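Local coordinates for HTH-type transcriptional regulator cbl (Escherichia coli K12, PDB 2FYI), which acts as a LysR-family transcriptional regulator that may serve as an accessory regulator of the cys regulon, seen here as its cofactor-binding domain, at residues E108-W113 / L159-V164; Y204-L209 / R223-S228; E31-F36 / L45-G50. All coordinates share one frame; numbering follows the deposited sequence.

How the contacts relate
All three contacts are apolar, and each is carried by three side chains. Contacts 1 and 3 pack helical or turn segments against strands of the same mixed sheet, yet they lie on opposite sides of the chain's centre, their own centres about 33 Å apart. Contact 2 joins helices 203-212 and 218-226 instead, near the C-terminus. It touches contact 3, where Phe-208 packs on Val-32 and Phe-36, whereas contact 1 stays about 22 Å from contact 2 at the nearest atoms. All three touching residues are buried in contact 3; in contacts 1 and 2 one of the three, Trp-113 and Met-226 respectively, is partly exposed. Contact 3 also borders the second subunit.

Contact 1. Residues E108-W113 / L159-V164; sequences ESIAKW and LGIGLV
Ile-161 sends its CD1 methyl into the base of the Trp-113 side chain, meeting CB at 3.5 Å and CG at 4.0 Å. The two side chains cross at roughly a right angle, and the methyl approaches the indole obliquely beside its root while the rest of the ring leads away from the strand. The same methyl also faces CG2 of Ile-110 at 4.3 Å, a looser approach. One isoleucine end thus serves both partners. Ile-161 has CG1 between its backbone N and carbonyl carbon (chi1 65°), and the extended chi2 of -162° carries CD1 outward to the turn.

Those partners stand at the two ends of a type I beta turn from Ile-110 to Trp-113, continuous with the short helix that begins at 107; the backbone hydrogen bond from Trp-113 N to Ile-110 O spans 3.1 Å. The turn supplies one side of the contact within the LysR substrate-binding domain, whose periplasmic-binding-protein type of fold here places strand 161-165 between strand 115-118, running parallel, and strand 79-94, running antiparallel.

Further out, Ser-109 O and Ile-110 O lie at the edge of the indole, in its plane, and the ring also meets that of His-97. Leu-91 packs on Ile-110, while Val-93, Leu-99 and Leu-115 surround Ile-161. The backbone of Ile-161 is hydrogen-bonded to Pro-114 and Ile-116, which pairs the strand with the chain leaving the turn.

Contact 2. Residues Y204-L209 / R223-S228; sequences YVWRFL and RQVMES
Trp-206 points the benzene end of its indole at Val-225, and the valine methyl CG2 meets the ring at its edge, in the ring plane. CZ3 comes within 4.0 Å of that methyl and CH2 within 4.2 Å; the two side chains approach from opposite directions. With CG anti to its carbonyl carbon (chi1 -60°), the tryptophan carries its ring across to a helix whose nearest CA, that of Val-225, is 10.7 Å from its own. This edge-on meeting of two buried residues is the closer part of a small contact, which buries 101 Å² over both segments.

Met-226 makes the looser side. Its CE methyl stands 4.3 Å from CZ2 of Trp-206 and comes to the indole obliquely, and the methionine is partly exposed. Beyond it the chain passes into the exposed Glu-227 and Ser-228.

The pairing joins helix 203-212 to the C-terminal helix 218-226. Lys-222, one turn before Met-226, adds a cation-pi contact to Trp-206. Phe-82 of strand 79-94 packs on both Val-225 and Leu-209, while Phe-208 and Tyr-204 turn to strand 14-20 and helix 29-39.

Contact 3. Residues E31-F36 / L45-G50; sequences EVIKAF and LELIQG
Helix 29-39 and strand 43-49 form the helix-strand part of a beta-alpha-beta unit, in which strand 14-20 leads through helices 22-27 and 29-39 to the parallel strand 43-49. Ile-33 projects from the helix onto strand 43-49 and does most of the touching. Its CG2 meets CD2 of Leu-45 at 3.5 Å, and its CG1 lies 3.8 Å from the same methyl, so the leucine branch rests against the fork of the isoleucine. Leu-45 holds CG opposite its backbone N (chi1 176°), which directs CG toward the helix, and chi2 of 70° turns CD2 to Ile-33. Farther along the strand, CD1 of Ile-33 reaches CD1 of Leu-47 tip to tip, 4.1 Å apart. Trimming Ile-33 to an alanine would probably open a gap beside Leu-45 CD2 and leave Leu-47 CD1 without its partner on the helix.

One turn further along the helix, Phe-36 packs on Leu-16 of strand 14-20, while Leu-45 touches both Leu-16 and Ile-18. At the other margin Tyr-154 of the second subunit packs on Ile-33 and its Leu-143 on Leu-47, and Leu-47 and Ile-48 pair in parallel with a strand of that subunit, carrying the sheet across the interface. Parallel strands joined through a helix that covers one face of the sheet make a beta-alpha-beta crossover, a unit that is usually right-handed and recurs in alpha/beta domains of the periplasmic-binding-protein type.

Contact 1. Residues E108-W113 / L159-V164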
# COMPACT_ATOMS: atom_id res chain seq x y z
N GLU A 108 -23.90 -16.20 0.15
CA GLU A 108 -24.15 -16.97 -1.05
C GLU A 108 -24.27 -16.11 -2.32
O GLU A 108 -23.77 -16.48 -3.38
CB GLU A 108 -25.41 -17.80 -0.79
CG GLU A 108 -25.43 -18.53 0.60
CD GLU A 108 -25.80 -17.64 1.82
OE1 GLU A 108 -25.74 -16.40 1.76
OE2 GLU A 108 -26.14 -18.21 2.88
N SER A 109 -24.92 -14.95 -2.22
CA SER A 109 -25.01 -14.02 -3.31
C SER A 109 -23.66 -13.43 -3.60
O SER A 109 -23.23 -13.34 -4.74
CB SER A 109 -25.91 -12.87 -2.96
OG SER A 109 -27.23 -13.31 -2.94
N ILE A 110 -23.01 -12.93 -2.57
CA ILE A 110 -21.78 -12.25 -2.82
C ILE A 110 -20.83 -13.26 -3.42
O ILE A 110 -19.99 -12.92 -4.26
CB ILE A 110 -21.23 -11.66 -1.54
CG1 ILE A 110 -22.22 -10.62 -0.99
CG2 ILE A 110 -19.82 -11.11 -1.73
CD1 ILE A 110 -21.77 -9.92 0.33
N ALA A 111 -20.96 -14.53 -3.03
CA ALA A 111 -19.93 -15.50 -3.41
C ALA A 111 -19.85 -15.77 -4.92
O ALA A 111 -18.86 -16.29 -5.42
CB ALA A 111 -20.10 -16.77 -2.64
N LYS A 112 -20.91 -15.39 -5.64
CA LYS A 112 -21.03 -15.55 -7.08
C LYS A 112 -20.12 -14.64 -7.85
O LYS A 112 -19.84 -14.93 -9.01
CB LYS A 112 -22.43 -15.27 -7.54
CG LYS A 112 -23.40 -16.16 -6.87
CD LYS A 112 -24.67 -16.31 -7.69
CE LYS A 112 -25.80 -16.95 -6.87
NZ LYS A 112 -25.36 -18.21 -6.16
N TRP A 113 -19.65 -13.54 -7.26
CA TRP A 113 -18.94 -12.54 -8.06
C TRP A 113 -17.45 -12.55 -7.83
O TRP A 113 -16.98 -13.03 -6.78
CB TRP A 113 -19.46 -11.16 -7.74
CG TRP A 113 -20.91 -11.12 -7.84
CD1 TRP A 113 -21.85 -11.58 -6.92
CD2 TRP A 113 -21.64 -10.60 -8.92
NE1 TRP A 113 -23.12 -11.37 -7.41
CE2 TRP A 113 -23.02 -10.77 -8.63
CE3 TRP A 113 -21.26 -10.00 -10.12
CZ2 TRP A 113 -24.00 -10.36 -9.48
CZ3 TRP A 113 -22.22 -9.62 -10.97
CH2 TRP A 113 -23.59 -9.79 -10.65
N LEU A 159 -13.04 -4.89 -12.83
CA LEU A 159 -12.54 -6.23 -12.56
C LEU A 159 -13.40 -7.12 -11.67
O LEU A 159 -13.32 -8.35 -11.81
CB LEU A 159 -11.17 -6.13 -11.95
CG LEU A 159 -10.32 -7.38 -12.02
CD1 LEU A 159 -9.90 -7.67 -13.46
CD2 LEU A 159 -9.10 -7.19 -11.12
N GLY A 160 -14.20 -6.53 -10.76
CA GLY A 160 -14.95 -7.27 -9.72
C GLY A 160 -15.52 -6.39 -8.59
O GLY A 160 -15.49 -5.17 -8.66
N ILE A 161 -16.06 -6.98 -7.54
CA ILE A 161 -16.52 -6.17 -6.42
C ILE A 161 -15.53 -6.23 -5.24
O ILE A 161 -14.65 -7.11 -5.20
CB ILE A 161 -17.89 -6.65 -5.92
CG1 ILE A 161 -17.76 -8.07 -5.36
CG2 ILE A 161 -18.90 -6.58 -7.03
CD1 ILE A 161 -19.04 -8.80 -5.23
N GLY A 162 -15.65 -5.32 -4.29
CA GLY A 162 -14.63 -5.24 -3.26
C GLY A 162 -15.15 -5.43 -1.86
O GLY A 162 -16.26 -4.98 -1.52
N LEU A 163 -14.37 -6.12 -1.04
CA LEU A 163 -14.61 -6.11 0.40
C LEU A 163 -13.56 -5.22 1.03
O LEU A 163 -12.37 -5.51 0.94
CB LEU A 163 -14.56 -7.52 0.97
CG LEU A 163 -15.87 -8.24 0.64
CD1 LEU A 163 -15.78 -9.71 0.88
CD2 LEU A 163 -17.01 -7.68 1.45
N VAL A 164 -13.99 -4.09 1.60
CA VAL A 164 -13.05 -3.14 2.20
C VAL A 164 -13.45 -2.77 3.61
O VAL A 164 -14.62 -2.73 3.93
CB VAL A 164 -12.97 -1.83 1.40
CG1 VAL A 164 -12.43 -2.10 0.06
CG2 VAL A 164 -14.34 -1.21 1.26

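Contact 2. Residues Y204-L209 / R223-S228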
# COMPACT_ATOMS: atom_id res chain seq x y z
N TYR A 204 5.73 10.76 26.66
CA TYR A 204 4.84 10.96 25.52
C TYR A 204 4.28 9.67 24.87
O TYR A 204 3.22 9.72 24.23
CB TYR A 204 5.46 11.88 24.48
CG TYR A 204 6.80 11.45 23.98
CD1 TYR A 204 7.96 12.17 24.31
CD2 TYR A 204 6.93 10.33 23.16
CE1 TYR A 204 9.23 11.77 23.82
CE2 TYR A 204 8.20 9.91 22.67
CZ TYR A 204 9.34 10.64 23.00
OH TYR A 204 10.59 10.24 22.52
N VAL A 205 4.97 8.54 25.02
CA VAL A 205 4.47 7.29 24.45
C VAL A 205 3.24 6.95 25.27
O VAL A 205 2.20 6.63 24.72
CB VAL A 205 5.47 6.12 24.61
CG1 VAL A 205 4.85 4.78 24.17
CG2 VAL A 205 6.76 6.42 23.89
N TRP A 206 3.37 7.06 26.59
CA TRP A 206 2.26 6.70 27.48
C TRP A 206 1.05 7.58 27.16
O TRP A 206 -0.08 7.09 27.10
CB TRP A 206 2.64 6.82 28.95
CG TRP A 206 3.77 5.95 29.36
CD1 TRP A 206 5.00 6.36 29.87
CD2 TRP A 206 3.81 4.53 29.33
NE1 TRP A 206 5.79 5.27 30.15
CE2 TRP A 206 5.09 4.13 29.83
CE3 TRP A 206 2.91 3.55 28.93
CZ2 TRP A 206 5.46 2.78 29.93
CZ3 TRP A 206 3.28 2.21 29.03
CH2 TRP A 206 4.54 1.84 29.52
N ARG A 207 1.31 8.86 26.92
CA ARG A 207 0.23 9.74 26.56
C ARG A 207 -0.45 9.41 25.23
O ARG A 207 -1.66 9.47 25.13
CB ARG A 207 0.66 11.19 26.56
CG ARG A 207 -0.58 12.05 26.47
CD ARG A 207 -1.34 12.02 27.80
NE ARG A 207 -0.77 13.04 28.68
CZ ARG A 207 -1.22 14.30 28.74
NH1 ARG A 207 -2.28 14.66 28.01
NH2 ARG A 207 -0.64 15.19 29.56
N PHE A 208 0.33 9.07 24.22
CA PHE A 208 -0.24 8.76 22.92
C PHE A 208 -1.32 7.71 23.03
O PHE A 208 -2.37 7.82 22.40
CB PHE A 208 0.82 8.26 21.97
CG PHE A 208 0.32 8.06 20.57
CD1 PHE A 208 0.44 9.06 19.63
CD2 PHE A 208 -0.31 6.87 20.20
CE1 PHE A 208 -0.05 8.87 18.33
CE2 PHE A 208 -0.79 6.68 18.90
CZ PHE A 208 -0.67 7.69 17.98
N LEU A 209 -1.07 6.68 23.82
CA LEU A 209 -2.02 5.59 23.93
C LEU A 209 -3.29 6.13 24.53
O LEU A 209 -4.38 5.82 24.05
CB LEU A 209 -1.49 4.43 24.78
CG LEU A 209 -0.36 3.58 24.18
CD1 LEU A 209 -0.59 2.14 24.46
CD2 LEU A 209 -0.33 3.77 22.70
N ARG A 223 0.85 -0.32 34.26
CA ARG A 223 0.76 -1.41 35.21
C ARG A 223 0.77 -2.74 34.51
O ARG A 223 1.37 -3.70 34.95
CB ARG A 223 -0.55 -1.29 35.97
CG ARG A 223 -0.58 -1.97 37.32
CD ARG A 223 -1.95 -1.70 37.98
NE ARG A 223 -2.27 -0.26 38.01
CZ ARG A 223 -1.94 0.58 39.00
NH1 ARG A 223 -1.29 0.15 40.08
NH2 ARG A 223 -2.28 1.87 38.91
N GLN A 224 0.10 -2.76 33.37
CA GLN A 224 -0.15 -3.97 32.63
C GLN A 224 0.96 -4.34 31.65
O GLN A 224 1.18 -5.50 31.37
CB GLN A 224 -1.45 -3.80 31.89
CG GLN A 224 -2.16 -5.06 31.62
CD GLN A 224 -3.19 -4.83 30.56
OE1 GLN A 224 -4.20 -4.16 30.79
NE2 GLN A 224 -2.93 -5.34 29.35
N VAL A 225 1.66 -3.34 31.14
CA VAL A 225 2.89 -3.55 30.39
C VAL A 225 4.00 -4.07 31.29
O VAL A 225 4.91 -4.75 30.84
CB VAL A 225 3.39 -2.22 29.81
CG1 VAL A 225 4.75 -2.40 29.18
CG2 VAL A 225 2.41 -1.68 28.82
N MET A 226 3.91 -3.76 32.57
CA MET A 226 5.06 -3.95 33.42
C MET A 226 4.95 -5.20 34.26
O MET A 226 5.97 -5.80 34.61
CB MET A 226 5.24 -2.73 34.31
CG MET A 226 6.67 -2.37 34.52
SD MET A 226 7.41 -1.77 33.00
CE MET A 226 6.55 -0.22 32.81
N GLU A 227 3.71 -5.59 34.56
CA GLU A 227 3.39 -6.61 35.58
C GLU A 227 4.19 -7.92 35.51
O GLU A 227 4.34 -8.60 36.53
CB GLU A 227 1.90 -6.94 35.52
CG GLU A 227 1.42 -7.28 34.10
CD GLU A 227 0.17 -8.15 34.10
OE1 GLU A 227 -0.09 -8.81 35.12
OE2 GLU A 227 -0.54 -8.16 33.07
N SER A 228 4.70 -8.27 34.33
CA SER A 228 5.45 -9.52 34.15
C SER A 228 6.97 -9.35 34.34
O SER A 228 7.56 -8.36 33.89
CB SER A 228 5.14 -10.16 32.79
OG SER A 228 3.82 -10.68 32.76

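Contact 3. Residues E31-F36 / L45-G50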
# COMPACT_ATOMS: atom_id res chain seq x y z
N GLU A 31 -6.07 12.05 12.49
CA GLU A 31 -6.77 12.82 13.50
C GLU A 31 -6.02 12.86 14.84
O GLU A 31 -5.75 13.91 15.43
CB GLU A 31 -8.09 12.18 13.77
CG GLU A 31 -8.95 13.00 14.65
CD GLU A 31 -10.42 12.85 14.28
OE1 GLU A 31 -10.81 11.73 13.83
OE2 GLU A 31 -11.17 13.86 14.43
N VAL A 32 -5.73 11.68 15.34
CA VAL A 32 -4.91 11.51 16.51
C VAL A 32 -3.58 12.23 16.35
O VAL A 32 -3.14 12.93 17.25
CB VAL A 32 -4.61 10.01 16.72
CG1 VAL A 32 -3.62 9.82 17.82
CG2 VAL A 32 -5.89 9.23 17.01
N ILE A 33 -2.91 12.05 15.22
CA ILE A 33 -1.64 12.74 15.02
C ILE A 33 -1.73 14.26 15.10
O ILE A 33 -0.87 14.88 15.71
CB ILE A 33 -0.93 12.29 13.79
CG1 ILE A 33 -0.35 10.92 14.10
CG2 ILE A 33 0.18 13.26 13.43
CD1 ILE A 33 0.02 10.14 12.88
N LYS A 34 -2.77 14.85 14.53
CA LYS A 34 -3.02 16.27 14.74
C LYS A 34 -3.08 16.61 16.22
O LYS A 34 -2.38 17.53 16.69
CB LYS A 34 -4.31 16.72 14.09
CG LYS A 34 -4.19 16.91 12.61
CD LYS A 34 -5.23 17.93 12.08
CE LYS A 34 -6.66 17.32 11.82
NZ LYS A 34 -6.74 16.20 10.78
N ALA A 35 -3.90 15.87 16.96
CA ALA A 35 -4.04 16.11 18.40
C ALA A 35 -2.70 16.06 19.12
O ALA A 35 -2.35 16.94 19.92
CB ALA A 35 -4.94 15.07 19.02
N PHE A 36 -1.97 14.99 18.84
CA PHE A 36 -0.68 14.78 19.46
C PHE A 36 0.29 15.92 19.18
O PHE A 36 1.01 16.35 20.08
CB PHE A 36 -0.10 13.46 19.02
CG PHE A 36 1.22 13.12 19.66
CD1 PHE A 36 2.42 13.40 19.02
CD2 PHE A 36 1.26 12.50 20.90
CE1 PHE A 36 3.65 13.08 19.60
CE2 PHE A 36 2.49 12.18 21.50
CZ PHE A 36 3.69 12.48 20.83
N LEU A 45 7.76 13.26 15.54
CA LEU A 45 6.95 12.09 15.27
C LEU A 45 7.43 11.40 13.99
O LEU A 45 7.47 12.03 12.96
CB LEU A 45 5.51 12.55 15.10
CG LEU A 45 4.59 11.41 14.73
CD1 LEU A 45 4.44 10.47 15.94
CD2 LEU A 45 3.26 11.97 14.37
N GLU A 46 7.80 10.12 14.04
CA GLU A 46 8.15 9.37 12.82
C GLU A 46 7.24 8.15 12.62
O GLU A 46 6.89 7.47 13.60
CB GLU A 46 9.56 8.84 12.87
CG GLU A 46 10.62 9.88 12.92
CD GLU A 46 11.97 9.31 13.38
OE1 GLU A 46 12.01 8.08 13.68
OE2 GLU A 46 12.97 10.10 13.46
N LEU A 47 6.86 7.86 11.37
CA LEU A 47 6.05 6.67 11.09
C LEU A 47 6.72 5.73 10.13
O LEU A 47 7.29 6.19 9.14
CB LEU A 47 4.73 7.04 10.45
CG LEU A 47 3.74 8.11 10.90
CD1 LEU A 47 2.38 7.38 10.92
CD2 LEU A 47 4.10 8.73 12.26
N ILE A 48 6.60 4.43 10.38
CA ILE A 48 7.02 3.40 9.44
C ILE A 48 5.78 2.64 9.04
O ILE A 48 4.98 2.25 9.89
CB ILE A 48 8.00 2.37 10.06
CG1 ILE A 48 8.74 2.98 11.27
CG2 ILE A 48 8.95 1.80 9.00
CD1 ILE A 48 10.27 2.57 11.49
N GLN A 49 5.60 2.43 7.74
CA GLN A 49 4.50 1.61 7.28
C GLN A 49 4.98 0.21 7.00
O GLN A 49 6.02 0.02 6.39
CB GLN A 49 3.91 2.18 6.00
CG GLN A 49 2.79 1.33 5.38
CD GLN A 49 2.32 1.93 4.06
OE1 GLN A 49 2.86 2.95 3.61
NE2 GLN A 49 1.34 1.30 3.44
N GLY A 50 4.23 -0.80 7.43
CA GLY A 50 4.67 -2.15 7.20
C GLY A 50 3.55 -3.13 7.38
O GLY A 50 2.44 -2.73 7.69